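Local coordinates for protein thermophilic dibenzothiophene desulfurization enzyme C (Paenibacillus sp. A11-2, PDB 5XDC) that probably uses reduced FMN and molecular oxygen to oxidise dibenzothiophene at its sulfur, first to the 5-oxide and then to the 5,5-dioxide, at residues S343-I346 / V347-L351; L387-V391 / A392-R396. All coordinates share one frame; numbering follows the deposited sequence.

Contact 1 of 2, residues S343-I346 / V347-L351; sequences SAKI and VATRL
Lys-345 and Thr-349 meet one turn apart inside helix 331-363, a long alpha-helix of the C-terminal helical domain of this acyl-CoA dehydrogenase fold. The aliphatic part of Lys-345 runs at a slant past the hydroxyl of Thr-349, with CG of Lys-345 4.1 Å from OG1 of Thr-349. CG of Lys-345 stands opposite the backbone N (chi1 -166°) and the chain beyond is fully extended, carrying NZ away from the helix to Gln-252 and Asp-389, while the side chain also touches Thr-256 of helix 247-276. Around the helix the side chains fan out to different neighbours. Ile-346 turns its CG1 branch to Ile-395 of helix 391-404, and Val-347 packs on Ala-309 of helix 293-324 and on Val-308 of the second subunit. One methyl of Val-347, CG2, also lies 3.5 Å from the carbonyl O of Ser-343. Arg-350 bends at chi2, its CG 3.4 Å from the O of Ile-346, and its guanidinium pairs with Glu-361 of the third subunit. Regular i to i+4 bonds hold the backbone, that from Arg-350 N to Ile-346 O (3.1 Å) being almost straight. Lys-345 O is gripped twice: Thr-349 N donates to it from one face of the carbonyl plane, and Thr-349 OG1, 2.8 Å from that O, donates from the other, 37° out of the plane.

Contact 2 of 2, residues L387-V391 / A392-R396; sequences LHDPV and AYKIR. With IND (indole), chain J.
Asp-389 and Lys-394 face each other where the loop after helix 376-385 turns into helix 391-404, their side chains crossing at about a right angle. The charge pairing between them is long, 3.7 Å from OD2 of Asp-389 to NZ of Lys-394, and a water bridges the two groups; the same carboxylate oxygen has a closer salt bridge to Lys-345 of helix 331-363. This water donates to OD2 of Asp-389 and to the carbonyl O of Pro-390, and accepts from Lys-394 NZ at 2.9 Å. Bends at chi2 and chi4 curl the lysine back toward Asp-389; NZ also pairs with Glu-397 and bonds to the carbonyl O of Tyr-413.

Among the hydrogen bonds, His-388 ND1 donates to Asp-389 OD1, 2.7 Å away, in the plane of the imidazole and on the anti lone pair of the carboxylate; Gln-252 holds the same oxygen. In the backbone, Tyr-393 N reaches Pro-390 O from well above the carbonyl plane, Lys-394 N adds a weak bond to that oxygen, and Ile-395 N closes a regular turn on Val-391 O.

Apolar contacts complete the junction. CG of Pro-390 sits at the edge of the Tyr-393 ring, 3.9 Å from CD2, and the tyrosine hydroxyl bonds to Asp-292 of the third subunit. On the ligand side, the imidazole of His-388 lies obliquely to the indole, CD2 3.7 Å from its C5. An alanine in place of His-388 would probably leave Asp-389 OD1 without its imidazole donor and open a gap beside the indole. Pro-390 occupies the N-cap of helix 391-404, and just before it His-388, held by the carboxylate of Asp-389, lines the indole pocket.

Contact 1 comes first along the chain, in the interior of helix 331-363, and contact 2 follows at the start of helix 391-404, their centres about 10 Å apart. The two helices lie side by side in the C-terminal helical domain. Lys-345 NZ forms a 2.9 Å salt bridge with Asp-389 OD2, tying contact 1 to the carboxylate that holds His-388; Asp-389 is thus the second-shell partner of His-388, and Lys-345 stands one step behind it. Further along, Ile-346 CD1 packs 3.6 Å from Lys-394 O, and Arg-350 lies against Ile-395. Both contacts also touch the second and third subunits, so this part of the C-terminal helical domain lies at subunit interfaces of the tetramer.

Contact 1 of 2, residues S343-I346 / V347-L351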
loop_
_atom_site.group_PDB
_atom_site.type_symbol
_atom_site.label_atom_id
_atom_site.label_comp_id
_atom_site.label_asym_id
_atom_site.label_seq_id
_atom_site.Cartn_x
_atom_site.Cartn_y
_atom_site.Cartn_z
ATOM N N SER B 343 -17.910 0.130 6.457
ATOM C CA SER B 343 -16.873 -0.769 5.968
ATOM C C SER B 343 -16.870 -0.814 4.447
ATOM O O SER B 343 -15.814 -0.701 3.810
ATOM C CB SER B 343 -17.077 -2.171 6.541
ATOM O OG SER B 343 -16.898 -2.204 7.949
ATOM N N ALA B 344 -18.049 -0.985 3.840
ATOM C CA ALA B 344 -18.138 -0.994 2.391
ATOM C C ALA B 344 -17.658 0.327 1.799
ATOM O O ALA B 344 -16.952 0.341 0.779
ATOM C CB ALA B 344 -19.573 -1.288 1.960
ATOM N N LYS B 345 -18.021 1.453 2.429
ATOM C CA LYS B 345 -17.595 2.749 1.912
ATOM C C LYS B 345 -16.082 2.909 1.978
ATOM O O LYS B 345 -15.476 3.473 1.061
ATOM C CB LYS B 345 -18.261 3.872 2.690
ATOM C CG LYS B 345 -18.136 5.224 2.013
ATOM C CD LYS B 345 -18.535 6.320 2.949
ATOM C CE LYS B 345 -18.455 7.650 2.274
ATOM N NZ LYS B 345 -18.643 8.725 3.240
ATOM N N ILE B 346 -15.468 2.460 3.077
ATOM C CA ILE B 346 -14.014 2.556 3.237
ATOM C C ILE B 346 -13.304 1.820 2.105
ATOM O O ILE B 346 -12.411 2.367 1.435
ATOM C CB ILE B 346 -13.598 2.011 4.615
ATOM C CG1 ILE B 346 -14.080 2.932 5.733
ATOM C CG2 ILE B 346 -12.073 1.820 4.689
ATOM C CD1 ILE B 346 -14.120 2.263 7.086
ATOM N N VAL B 347 -13.699 0.567 1.870
ATOM C CA VAL B 347 -13.067 -0.230 0.826
ATOM C C VAL B 347 -13.302 0.389 -0.545
ATOM O O VAL B 347 -12.383 0.468 -1.374
ATOM C CB VAL B 347 -13.582 -1.677 0.910
ATOM C CG1 VAL B 347 -13.105 -2.485 -0.279
ATOM C CG2 VAL B 347 -13.135 -2.308 2.213
ATOM N N ALA B 348 -14.536 0.834 -0.815
ATOM C CA ALA B 348 -14.847 1.435 -2.110
ATOM C C ALA B 348 -14.083 2.732 -2.335
ATOM O O ALA B 348 -13.649 3.004 -3.463
ATOM C CB ALA B 348 -16.339 1.695 -2.223
ATOM N N THR B 349 -13.888 3.523 -1.274
ATOM C CA THR B 349 -13.151 4.780 -1.372
ATOM C C THR B 349 -11.698 4.516 -1.742
ATOM O O THR B 349 -11.181 5.081 -2.709
ATOM C CB THR B 349 -13.230 5.550 -0.051
ATOM O OG1 THR B 349 -14.585 5.961 0.205
ATOM C CG2 THR B 349 -12.332 6.798 -0.078
ATOM N N ARG B 350 -11.022 3.662 -0.975
ATOM C CA ARG B 350 -9.624 3.361 -1.275
ATOM C C ARG B 350 -9.488 2.797 -2.675
ATOM O O ARG B 350 -8.574 3.175 -3.426
ATOM C CB ARG B 350 -9.058 2.372 -0.254
ATOM C CG ARG B 350 -9.072 2.869 1.192
ATOM C CD ARG B 350 -8.379 4.210 1.334
ATOM N NE ARG B 350 -8.071 4.544 2.723
ATOM C CZ ARG B 350 -7.833 5.780 3.150
ATOM N NH1 ARG B 350 -7.882 6.795 2.296
ATOM N NH2 ARG B 350 -7.545 6.002 4.428
ATOM N N LEU B 351 -10.413 1.914 -3.060
ATOM C CA LEU B 351 -10.326 1.270 -4.365
ATOM C C LEU B 351 -10.441 2.292 -5.490
ATOM O O LEU B 351 -9.603 2.330 -6.398
ATOM C CB LEU B 351 -11.418 0.197 -4.503
ATOM C CG LEU B 351 -11.486 -0.416 -5.898
ATOM C CD1 LEU B 351 -10.160 -1.067 -6.247
ATOM C CD2 LEU B 351 -12.648 -1.411 -5.988
#

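Contact 2 of 2, residues L387-V391 / A392-R396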
loop_
_atom_site.group_PDB
_atom_site.type_symbol
_atom_site.label_atom_id
_atom_site.label_comp_id
_atom_site.label_asym_id
_atom_site.label_seq_id
_atom_site.Cartn_x
_atom_site.Cartn_y
_atom_site.Cartn_z
ATOM N N LEU B 387 -14.597 13.046 -0.664
ATOM C CA LEU B 387 -14.323 14.005 0.392
ATOM C C LEU B 387 -15.579 14.475 1.109
ATOM O O LEU B 387 -15.474 15.274 2.048
ATOM C CB LEU B 387 -13.597 15.218 -0.190
ATOM C CG LEU B 387 -12.295 14.886 -0.921
ATOM C CD1 LEU B 387 -11.778 16.098 -1.670
ATOM C CD2 LEU B 387 -11.247 14.388 0.055
ATOM N N HIS B 388 -16.756 13.999 0.690
ATOM C CA HIS B 388 -18.011 14.419 1.311
ATOM C C HIS B 388 -17.907 14.420 2.831
ATOM O O HIS B 388 -18.308 15.382 3.501
ATOM C CB HIS B 388 -19.137 13.496 0.837
ATOM C CG HIS B 388 -20.452 13.762 1.490
ATOM N ND1 HIS B 388 -20.791 13.235 2.719
ATOM C CD2 HIS B 388 -21.518 14.487 1.078
ATOM C CE1 HIS B 388 -22.013 13.630 3.037
ATOM N NE2 HIS B 388 -22.478 14.382 2.054
ATOM N N ASP B 389 -17.400 13.330 3.396
ATOM C CA ASP B 389 -17.081 13.256 4.805
ATOM C C ASP B 389 -15.839 12.387 4.925
ATOM O O ASP B 389 -15.606 11.524 4.074
ATOM C CB ASP B 389 -18.247 12.702 5.643
ATOM C CG ASP B 389 -18.766 11.379 5.136
ATOM O OD1 ASP B 389 -19.638 11.364 4.228
ATOM O OD2 ASP B 389 -18.293 10.358 5.656
ATOM N N PRO B 390 -14.997 12.636 5.919
ATOM C CA PRO B 390 -13.641 12.062 5.894
ATOM C C PRO B 390 -13.646 10.560 6.145
ATOM O O PRO B 390 -14.157 10.078 7.156
ATOM C CB PRO B 390 -12.900 12.821 6.999
ATOM C CG PRO B 390 -13.939 13.499 7.802
ATOM C CD PRO B 390 -15.169 13.651 6.961
ATOM N N VAL B 391 -13.027 9.828 5.219
ATOM C CA VAL B 391 -12.964 8.380 5.368
ATOM C C VAL B 391 -12.184 8.009 6.623
ATOM O O VAL B 391 -12.426 6.959 7.223
ATOM C CB VAL B 391 -12.378 7.746 4.098
ATOM C CG1 VAL B 391 -10.875 8.033 3.977
ATOM C CG2 VAL B 391 -12.671 6.275 4.069
ATOM N N ALA B 392 -11.277 8.879 7.081
ATOM C CA ALA B 392 -10.561 8.582 8.316
ATOM C C ALA B 392 -11.516 8.379 9.494
ATOM O O ALA B 392 -11.235 7.567 10.383
ATOM C CB ALA B 392 -9.570 9.698 8.646
ATOM N N TYR B 393 -12.627 9.120 9.542
ATOM C CA TYR B 393 -13.555 8.928 10.655
ATOM C C TYR B 393 -14.507 7.756 10.437
ATOM O O TYR B 393 -14.966 7.162 11.426
ATOM C CB TYR B 393 -14.295 10.239 10.964
ATOM C CG TYR B 393 -13.354 11.113 11.750
ATOM C CD1 TYR B 393 -13.176 10.912 13.116
ATOM C CD2 TYR B 393 -12.560 12.046 11.118
ATOM C CE1 TYR B 393 -12.260 11.646 13.839
ATOM C CE2 TYR B 393 -11.643 12.795 11.827
ATOM C CZ TYR B 393 -11.496 12.592 13.191
ATOM O OH TYR B 393 -10.581 13.327 13.915
ATOM N N LYS B 394 -14.767 7.360 9.192
ATOM C CA LYS B 394 -15.441 6.083 8.968
ATOM C C LYS B 394 -14.572 4.939 9.467
ATOM O O LYS B 394 -15.069 3.998 10.100
ATOM C CB LYS B 394 -15.780 5.906 7.490
ATOM C CG LYS B 394 -16.897 6.820 7.006
ATOM C CD LYS B 394 -18.281 6.355 7.508
ATOM C CE LYS B 394 -19.262 7.526 7.583
ATOM N NZ LYS B 394 -18.925 8.429 8.714
ATOM N N ILE B 395 -13.259 5.032 9.236
ATOM C CA ILE B 395 -12.327 4.021 9.734
ATOM C C ILE B 395 -12.338 3.999 11.261
ATOM O O ILE B 395 -12.423 2.928 11.881
ATOM C CB ILE B 395 -10.916 4.273 9.156
ATOM C CG1 ILE B 395 -10.904 3.924 7.663
ATOM C CG2 ILE B 395 -9.864 3.491 9.922
ATOM C CD1 ILE B 395 -9.723 4.513 6.889
ATOM N N ARG B 396 -12.263 5.181 11.894
ATOM C CA ARG B 396 -12.326 5.245 13.355
ATOM C C ARG B 396 -13.624 4.643 13.883
ATOM O O ARG B 396 -13.618 3.943 14.899
ATOM C CB ARG B 396 -12.188 6.689 13.849
ATOM C CG ARG B 396 -12.042 6.798 15.382
ATOM C CD ARG B 396 -12.035 8.241 15.877
ATOM N NE ARG B 396 -11.663 8.323 17.293
ATOM C CZ ARG B 396 -12.482 8.046 18.306
ATOM N NH1 ARG B 396 -13.736 7.671 18.084
ATOM N NH2 ARG B 396 -12.047 8.143 19.553
HETATM N N1 IND J . -19.833 16.984 -4.929
HETATM C C2 IND J . -21.134 17.171 -5.130
HETATM C C3 IND J . -21.584 17.297 -3.940
HETATM C C4 IND J . -20.875 17.291 -1.548
HETATM C C5 IND J . -19.725 17.144 -0.767
HETATM C C6 IND J . -18.470 16.922 -1.372
HETATM C C7 IND J . -18.368 16.848 -2.758
HETATM C C8 IND J . -19.498 16.995 -3.538
HETATM C C9 IND J . -20.775 17.215 -2.915
HETATM O O HOH W 1 -16.865 10.358 7.908
#